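Local structure of porin (Rhodobacter capsulatus, 2POR) at residues A43-A47 with H48-G52; D74-G77 with A78-L82; L206-D209 with F210-V214. The protein assembles as a homotrimer of outer-membrane barrels, each a channel that lets small hydrophilic solutes up to about 0.6 kDa diffuse passively. All blocks are in the same frame, centred on the assembly; numbering follows the deposited sequence.

Overall arrangement
The three contacts mark short helices of one 16-stranded antiparallel barrel. Interactions 1 and 3 sit where a barrel strand ends and the chain turns into a helix, whereas interaction 2 lies in the long segment between strands 68-73 and 118-125. Only interaction 2 supplies a calcium ligand, Glu-80. Its centre is about 18 Å from that of interaction 1 and about 22 Å from that of interaction 3, with nearest atoms about 5 Å and about 13 Å apart. Interactions 1 and 3 are about 31 Å apart between centres. No pair touches. Their outer surroundings differ as well: interaction 1 packs on both other subunits, and interaction 3 meets a bound detergent.

Interaction 1 (A43-A47 with H48-G52); sequences ASFKA and HESVG
Lys-46 and Glu-49 close the turn that takes the chain from barrel strand 40-46, through a 3-10 turn, into the short helix 50-53. The backbone bonds define the turn: Glu-49 N donates to Lys-46 O (2.9 Å) and Ser-50 N to Ala-47 O (3.2 Å), each three residues back. Ser-50 has two conformers, so its side-chain contacts are less certain and hold for one of them: there OG donates to Ala-47 O at 2.7 Å and lies near the plane of the Phe-45 ring at its edge, 3.6 Å from CE1.

Among the packing contacts, the aliphatic part of Lys-46 runs alongside the His-48 ring, CB lying 3.7 Å from ND1, while CG of Glu-49 rests over one ring face, displaced from the ring centre. The Phe-45 ring meets that of Phe-29 on strand 19-34. This corner belongs to the trimer interface: Ser-50 packs on Ala-47 of the second subunit, and Ala-47 on Ser-50 of the third.

The side chain of Glu-49, the residue just before the helix, adds a bond in the reverse direction. Its OE1 accepts from Lys-46 N at 2.9 Å, nearly straight (169°), on the anti side of the carboxylate. The chi1 of -51° sets CG beside the residue's own nitrogen, and the extended chain beyond it then reaches back to the strand end. Water 1 links the same OE1 (2.7 Å) to Lys-46 NZ, so the opposite charges are joined through water and not by direct contact.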
loop_
_atom_site.group_PDB
_atom_site.type_symbol
_atom_site.label_atom_id
_atom_site.label_comp_id
_atom_site.label_asym_id
_atom_site.label_seq_id
_atom_site.Cartn_x
_atom_site.Cartn_y
_atom_site.Cartn_z
ATOM N N ALA A 43 -13.498 -11.619 3.625
ATOM C CA ALA A 43 -12.536 -10.673 4.170
ATOM C C ALA A 43 -12.629 -9.406 3.332
ATOM O O ALA A 43 -13.023 -9.449 2.154
ATOM C CB ALA A 43 -11.133 -11.264 4.071
ATOM N N SER A 44 -12.379 -8.204 3.859
ATOM C CA SER A 44 -12.270 -7.037 3.011
ATOM C C SER A 44 -11.339 -6.011 3.676
ATOM O O SER A 44 -11.195 -6.036 4.903
ATOM C CB SER A 44 -13.625 -6.378 2.789
ATOM O OG SER A 44 -14.292 -6.102 3.985
ATOM N N PHE A 45 -10.757 -5.160 2.861
ATOM C CA PHE A 45 -9.945 -4.047 3.319
ATOM C C PHE A 45 -9.752 -3.128 2.136
ATOM O O PHE A 45 -9.976 -3.557 0.991
ATOM C CB PHE A 45 -8.590 -4.562 3.848
ATOM C CG PHE A 45 -7.657 -5.269 2.891
ATOM C CD1 PHE A 45 -6.748 -4.557 2.125
ATOM C CD2 PHE A 45 -7.704 -6.659 2.780
ATOM C CE1 PHE A 45 -5.894 -5.238 1.248
ATOM C CE2 PHE A 45 -6.851 -7.323 1.905
ATOM C CZ PHE A 45 -5.943 -6.621 1.131
ATOM N N LYS A 46 -9.357 -1.865 2.356
ATOM C CA LYS A 46 -9.153 -0.926 1.279
ATOM C C LYS A 46 -7.709 -0.889 0.908
ATOM O O LYS A 46 -6.847 -1.287 1.701
ATOM C CB LYS A 46 -9.606 0.465 1.657
ATOM C CG LYS A 46 -11.064 0.405 2.050
ATOM C CD LYS A 46 -11.713 1.753 2.151
ATOM C CE LYS A 46 -13.153 1.589 2.600
ATOM N NZ LYS A 46 -13.212 1.134 3.974
ATOM N N ALA A 47 -7.386 -0.386 -0.265
ATOM C CA ALA A 47 -6.049 -0.490 -0.777
ATOM C C ALA A 47 -5.077 0.294 0.140
ATOM O O ALA A 47 -3.939 -0.141 0.365
ATOM C CB ALA A 47 -5.974 0.118 -2.164
ATOM N N HIS A 48 -5.470 1.447 0.671
ATOM C CA HIS A 48 -4.566 2.240 1.531
ATOM C C HIS A 48 -4.344 1.571 2.877
ATOM O O HIS A 48 -3.460 1.997 3.611
ATOM C CB HIS A 48 -5.137 3.666 1.725
ATOM C CG HIS A 48 -6.397 3.763 2.550
ATOM N ND1 HIS A 48 -7.655 3.512 2.207
ATOM C CD2 HIS A 48 -6.423 4.129 3.870
ATOM C CE1 HIS A 48 -8.433 3.704 3.241
ATOM N NE2 HIS A 48 -7.676 4.081 4.250
ATOM N N GLU A 49 -5.084 0.496 3.195
ATOM C CA GLU A 49 -5.009 -0.222 4.437
ATOM C C GLU A 49 -4.299 -1.517 4.217
ATOM O O GLU A 49 -4.311 -2.341 5.146
ATOM C CB GLU A 49 -6.327 -0.664 5.003
ATOM C CG GLU A 49 -7.345 0.422 5.093
ATOM C CD GLU A 49 -8.696 -0.081 5.593
ATOM O OE1 GLU A 49 -9.246 -1.070 5.101
ATOM O OE2 GLU A 49 -9.218 0.551 6.501
ATOM N N SER A 50 -3.681 -1.773 3.065
ATOM C CA SER A 50 -3.148 -3.102 2.841
ATOM C C SER A 50 -2.044 -3.528 3.807
ATOM O O SER A 50 -2.001 -4.710 4.174
ATOM C CB SER A 50 -2.580 -3.207 1.444
ATOM O OG SER A 50 -3.459 -2.776 0.421
ATOM N N VAL A 51 -1.131 -2.616 4.265
ATOM C CA VAL A 51 -0.115 -3.005 5.258
ATOM C C VAL A 51 -0.733 -3.437 6.579
ATOM O O VAL A 51 -0.352 -4.480 7.136
ATOM C CB VAL A 51 0.840 -1.802 5.442
ATOM C CG1 VAL A 51 1.820 -2.116 6.551
ATOM C CG2 VAL A 51 1.619 -1.555 4.172
ATOM N N GLY A 52 -1.719 -2.665 7.061
ATOM C CA GLY A 52 -2.421 -2.960 8.285
ATOM C C GLY A 52 -3.261 -4.210 8.177
ATOM O O GLY A 52 -3.349 -4.973 9.129
HETATM O O HOH W 1 -11.924 -1.390 5.389
#

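Interaction 2 (D74-G77 with A78-L82); sequences DALG and ASEAL. With CA (calcium ion), chain B.
A helix N-terminus with a calcium site at its first turn forms this contact, in the long loop that in general porins folds into the barrel and narrows the pore. Gly-77 is the N-cap residue; its O accepts the bond from Ala-81 N (2.9 Å).

Glu-80 grips the calcium ion with both carboxylate oxygens, OE1 and OE2 each at 2.5 Å from the metal, and waters 3, 4, 5 and 6 and Asp-108 also bind it. A second-shell link ties this ligand to the cap: water 2 accepts from Gly-77 N (2.9 Å) and donates to Glu-80 OE1 (2.8 Å). That bond and the two-oxygen grip should together restrict rotation of the carboxylate.

Leu-76 crosses Glu-80 at about a right angle, its CD2 branch 3.7 Å from Glu-80 CD, while its other methyl, CD1, lies 4.0 Å from Ala-81 CA. The CD2 methyl thus lies against the carboxylate that holds the metal.

Outside the turn, the helix lies against the inner wall of the barrel: Ala-78 packs on Ala-131 of strand 128-134 and Ala-151 of strand 148-158, Ser-133 OG hydrogen-bonds to Ala-78 N, and Ser-79 OG hydrogen-bonds to Glu-185 OE1 on strand 181-192.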
loop_
_atom_site.group_PDB
_atom_site.type_symbol
_atom_site.label_atom_id
_atom_site.label_comp_id
_atom_site.label_asym_id
_atom_site.label_seq_id
_atom_site.Cartn_x
_atom_site.Cartn_y
_atom_site.Cartn_z
ATOM N N ASP A 74 -10.311 -5.096 12.340
ATOM C CA ASP A 74 -10.698 -3.774 12.712
ATOM C C ASP A 74 -12.227 -3.726 12.680
ATOM O O ASP A 74 -12.837 -3.166 11.776
ATOM C CB ASP A 74 -10.020 -2.791 11.732
ATOM C CG ASP A 74 -10.224 -1.300 12.020
ATOM O OD1 ASP A 74 -10.966 -0.935 12.953
ATOM O OD2 ASP A 74 -9.642 -0.486 11.289
ATOM N N ALA A 75 -12.871 -4.280 13.699
ATOM C CA ALA A 75 -14.329 -4.392 13.807
ATOM C C ALA A 75 -14.961 -3.329 14.667
ATOM O O ALA A 75 -14.295 -2.697 15.504
ATOM C CB ALA A 75 -14.692 -5.757 14.395
ATOM N N LEU A 76 -16.244 -3.107 14.476
ATOM C CA LEU A 76 -17.008 -2.206 15.288
ATOM C C LEU A 76 -17.274 -2.869 16.592
ATOM O O LEU A 76 -17.130 -4.079 16.707
ATOM C CB LEU A 76 -18.338 -1.879 14.666
ATOM C CG LEU A 76 -18.237 -1.213 13.302
ATOM C CD1 LEU A 76 -19.641 -1.042 12.784
ATOM C CD2 LEU A 76 -17.492 0.133 13.372
ATOM N N GLY A 77 -17.594 -2.121 17.640
ATOM C CA GLY A 77 -17.983 -2.791 18.860
ATOM C C GLY A 77 -19.481 -3.117 18.740
ATOM O O GLY A 77 -20.135 -2.577 17.833
ATOM N N ALA A 78 -20.034 -3.945 19.632
ATOM C CA ALA A 78 -21.428 -4.402 19.581
ATOM C C ALA A 78 -22.484 -3.340 19.448
ATOM O O ALA A 78 -23.362 -3.449 18.583
ATOM C CB ALA A 78 -21.708 -5.176 20.801
ATOM N N SER A 79 -22.444 -2.234 20.203
ATOM C CA SER A 79 -23.423 -1.181 20.064
ATOM C C SER A 79 -23.356 -0.461 18.735
ATOM O O SER A 79 -24.396 -0.243 18.105
ATOM C CB SER A 79 -23.266 -0.143 21.179
ATOM O OG SER A 79 -23.261 -0.821 22.425
ATOM N N GLU A 80 -22.176 -0.065 18.256
ATOM C CA GLU A 80 -22.056 0.622 16.993
ATOM C C GLU A 80 -22.516 -0.324 15.867
ATOM O O GLU A 80 -23.199 0.175 14.978
ATOM C CB GLU A 80 -20.621 1.010 16.782
ATOM C CG GLU A 80 -20.558 1.937 15.598
ATOM C CD GLU A 80 -19.284 2.717 15.390
ATOM O OE1 GLU A 80 -18.389 2.713 16.226
ATOM O OE2 GLU A 80 -19.179 3.424 14.391
ATOM N N ALA A 81 -22.179 -1.621 15.940
ATOM C CA ALA A 81 -22.562 -2.657 14.968
ATOM C C ALA A 81 -24.101 -2.665 14.832
ATOM O O ALA A 81 -24.613 -2.743 13.708
ATOM C CB ALA A 81 -22.095 -4.032 15.438
ATOM N N LEU A 82 -24.890 -2.494 15.900
ATOM C CA LEU A 82 -26.339 -2.429 15.759
ATOM C C LEU A 82 -26.917 -1.056 15.533
ATOM O O LEU A 82 -27.882 -0.973 14.772
ATOM C CB LEU A 82 -27.033 -3.045 16.984
ATOM C CG LEU A 82 -26.628 -4.467 17.339
ATOM C CD1 LEU A 82 -27.551 -5.040 18.386
ATOM C CD2 LEU A 82 -26.645 -5.308 16.092
HETATM CA CA CA B . -17.443 4.892 15.372
HETATM O O HOH W 2 -17.736 0.715 18.114
HETATM O O HOH W 3 -18.027 5.926 13.374
HETATM O O HOH W 4 -19.302 6.047 16.026
HETATM O O HOH W 5 -16.706 5.031 17.679
HETATM O O HOH W 6 -16.310 6.980 15.379
#

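Interaction 3 (L206-D209 with F210-V214); sequences LDRD and FARAV. With C8E ((hydroxyethyloxy)tri(ethyloxy)octane), chain E.
The Phe-210 ring has Asp-207 O and carbon C2 of the bound detergent (hydroxyethyloxy)tri(ethyloxy)octane at its edge, near its plane, while Leu-206 CD2 approaches CE1 obliquely at 4.0 Å. The guanidinium of Arg-208 forms a side-on salt bridge with the neighbouring Asp-209, NE to OD1 at 2.8 Å and NH2 to OD2 at 2.9 Å. OD1 lies at the guanidinium edge, in its plane, yet the donor NE stands 53° out of the carboxylate plane.

The motif is an N-cap at the junction of strand 195-207 and helix 208-214. Asp-207 OD2 accepts from Phe-210 N at 2.9 Å (153°), on the anti side of the carboxylate. With chi1 at 169°, its CG stands across from the residue's own nitrogen, and OD2 faces the first helical turn. The other oxygen, OD1, binds Ala-179 N. With an alanine here both acceptors go, which would probably leave the Phe-210 and Ala-179 amides without these mates.

Backbone bonds continue the turn: Ala-211 N to Asp-207 O (2.9 Å), Arg-212 N to Arg-208 O (3.0 Å) and Ala-213 N to Asp-209 O (3.1 Å). Arg-212 runs alongside Asp-209 but sends its NE to Thr-218 O, staying 4.6 Å from Asp-209 OD1.

The junction has two sides. Leu-206 of the strand, with Phe-210 and Val-214 of the helix, meets the detergent, whereas the Arg-208 and Asp-209 pair is hydrogen-bonded to the following loop, Arg-208 NH2 to Ala-222 O and Asp-209 OD1 from Val-220 N. The Asp-207 carboxylate would be expected to interact favourably with the helix dipole.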
loop_
_atom_site.group_PDB
_atom_site.type_symbol
_atom_site.label_atom_id
_atom_site.label_comp_id
_atom_site.label_asym_id
_atom_site.label_seq_id
_atom_site.Cartn_x
_atom_site.Cartn_y
_atom_site.Cartn_z
ATOM N N LEU A 206 -16.032 7.821 32.778
ATOM C CA LEU A 206 -14.810 7.847 32.005
ATOM C C LEU A 206 -13.609 8.084 32.913
ATOM O O LEU A 206 -13.777 8.622 34.007
ATOM C CB LEU A 206 -14.860 8.970 31.003
ATOM C CG LEU A 206 -15.916 8.922 29.907
ATOM C CD1 LEU A 206 -15.769 10.152 29.026
ATOM C CD2 LEU A 206 -15.755 7.616 29.115
ATOM N N ASP A 207 -12.402 7.689 32.501
ATOM C CA ASP A 207 -11.184 8.025 33.200
ATOM C C ASP A 207 -11.071 9.546 33.105
ATOM O O ASP A 207 -11.318 10.148 32.048
ATOM C CB ASP A 207 -10.008 7.379 32.517
ATOM C CG ASP A 207 -8.673 7.896 33.046
ATOM O OD1 ASP A 207 -8.333 7.545 34.178
ATOM O OD2 ASP A 207 -8.008 8.648 32.336
ATOM N N ARG A 208 -10.639 10.173 34.208
ATOM C CA ARG A 208 -10.476 11.622 34.286
ATOM C C ARG A 208 -9.608 12.189 33.198
ATOM O O ARG A 208 -10.019 13.114 32.495
ATOM C CB ARG A 208 -9.843 12.050 35.632
ATOM C CG ARG A 208 -9.604 13.571 35.786
ATOM C CD ARG A 208 -8.638 13.830 36.957
ATOM N NE ARG A 208 -7.301 13.343 36.648
ATOM C CZ ARG A 208 -6.683 12.488 37.464
ATOM N NH1 ARG A 208 -7.229 12.050 38.598
ATOM N NH2 ARG A 208 -5.500 12.027 37.104
ATOM N N ASP A 209 -8.390 11.666 33.063
ATOM C CA ASP A 209 -7.510 12.265 32.095
ATOM C C ASP A 209 -7.894 11.926 30.650
ATOM O O ASP A 209 -7.668 12.736 29.757
ATOM C CB ASP A 209 -6.085 11.828 32.429
ATOM C CG ASP A 209 -5.571 12.464 33.745
ATOM O OD1 ASP A 209 -6.047 13.519 34.158
ATOM O OD2 ASP A 209 -4.696 11.872 34.351
ATOM N N PHE A 210 -8.535 10.795 30.394
ATOM C CA PHE A 210 -9.082 10.492 29.058
ATOM C C PHE A 210 -10.184 11.544 28.739
ATOM O O PHE A 210 -10.173 12.189 27.669
ATOM C CB PHE A 210 -9.594 9.022 29.135
ATOM C CG PHE A 210 -10.408 8.502 27.955
ATOM C CD1 PHE A 210 -11.778 8.727 27.902
ATOM C CD2 PHE A 210 -9.783 7.814 26.935
ATOM C CE1 PHE A 210 -12.521 8.268 26.830
ATOM C CE2 PHE A 210 -10.534 7.353 25.862
ATOM C CZ PHE A 210 -11.895 7.583 25.812
ATOM N N ALA A 211 -11.096 11.827 29.686
ATOM C CA ALA A 211 -12.102 12.857 29.524
ATOM C C ALA A 211 -11.537 14.230 29.264
ATOM O O ALA A 211 -12.017 14.970 28.396
ATOM C CB ALA A 211 -12.947 12.867 30.781
ATOM N N ARG A 212 -10.476 14.641 29.969
ATOM C CA ARG A 212 -9.879 15.952 29.756
ATOM C C ARG A 212 -9.275 16.047 28.369
ATOM O O ARG A 212 -9.344 17.096 27.724
ATOM C CB ARG A 212 -8.778 16.217 30.800
ATOM C CG ARG A 212 -9.329 16.304 32.251
ATOM C CD ARG A 212 -8.202 16.519 33.353
ATOM N NE ARG A 212 -7.439 17.722 33.058
ATOM C CZ ARG A 212 -7.811 18.935 33.467
ATOM N NH1 ARG A 212 -8.873 19.103 34.233
ATOM N NH2 ARG A 212 -7.124 20.004 33.141
ATOM N N ALA A 213 -8.673 14.962 27.881
ATOM C CA ALA A 213 -8.083 14.944 26.529
ATOM C C ALA A 213 -9.158 15.109 25.439
ATOM O O ALA A 213 -8.854 15.701 24.406
ATOM C CB ALA A 213 -7.332 13.640 26.298
ATOM N N VAL A 214 -10.428 14.688 25.643
ATOM C CA VAL A 214 -11.531 14.958 24.712
ATOM C C VAL A 214 -11.605 16.449 24.494
ATOM O O VAL A 214 -11.795 16.869 23.355
ATOM C CB VAL A 214 -12.937 14.526 25.239
ATOM C CG1 VAL A 214 -14.105 14.999 24.348
ATOM C CG2 VAL A 214 -12.928 13.036 25.319
HETATM C C1 C8E E . -17.528 8.166 25.780
HETATM C C2 C8E E . -16.256 8.407 25.006
HETATM C C3 C8E E . -16.491 9.657 24.230
HETATM C C4 C8E E . -15.236 9.800 23.418
HETATM C C5 C8E E . -15.482 10.513 22.094
HETATM C C6 C8E E . -16.126 11.891 22.214
HETATM C C7 C8E E . -16.021 12.718 20.918
HETATM C C8 C8E E . -16.716 14.014 21.237
HETATM O O9 C8E E . -16.557 15.164 20.432
HETATM C C10 C8E E . -16.209 16.306 21.208
HETATM C C11 C8E E . -16.380 17.562 20.423
HETATM O O12 C8E E . -15.564 18.687 20.709
HETATM C C13 C8E E . -14.385 18.737 19.897
HETATM C C14 C8E E . -13.035 18.792 20.626
HETATM O O15 C8E E . -12.819 19.823 21.613
HETATM C C16 C8E E . -11.685 20.684 21.360
HETATM C C17 C8E E . -11.961 22.161 20.980
HETATM O O18 C8E E . -11.030 23.270 21.118
HETATM C C19 C8E E . -11.022 23.846 22.458
HETATM C C20 C8E E . -11.402 25.335 22.624
HETATM O O21 C8E E . -12.325 25.717 21.595
#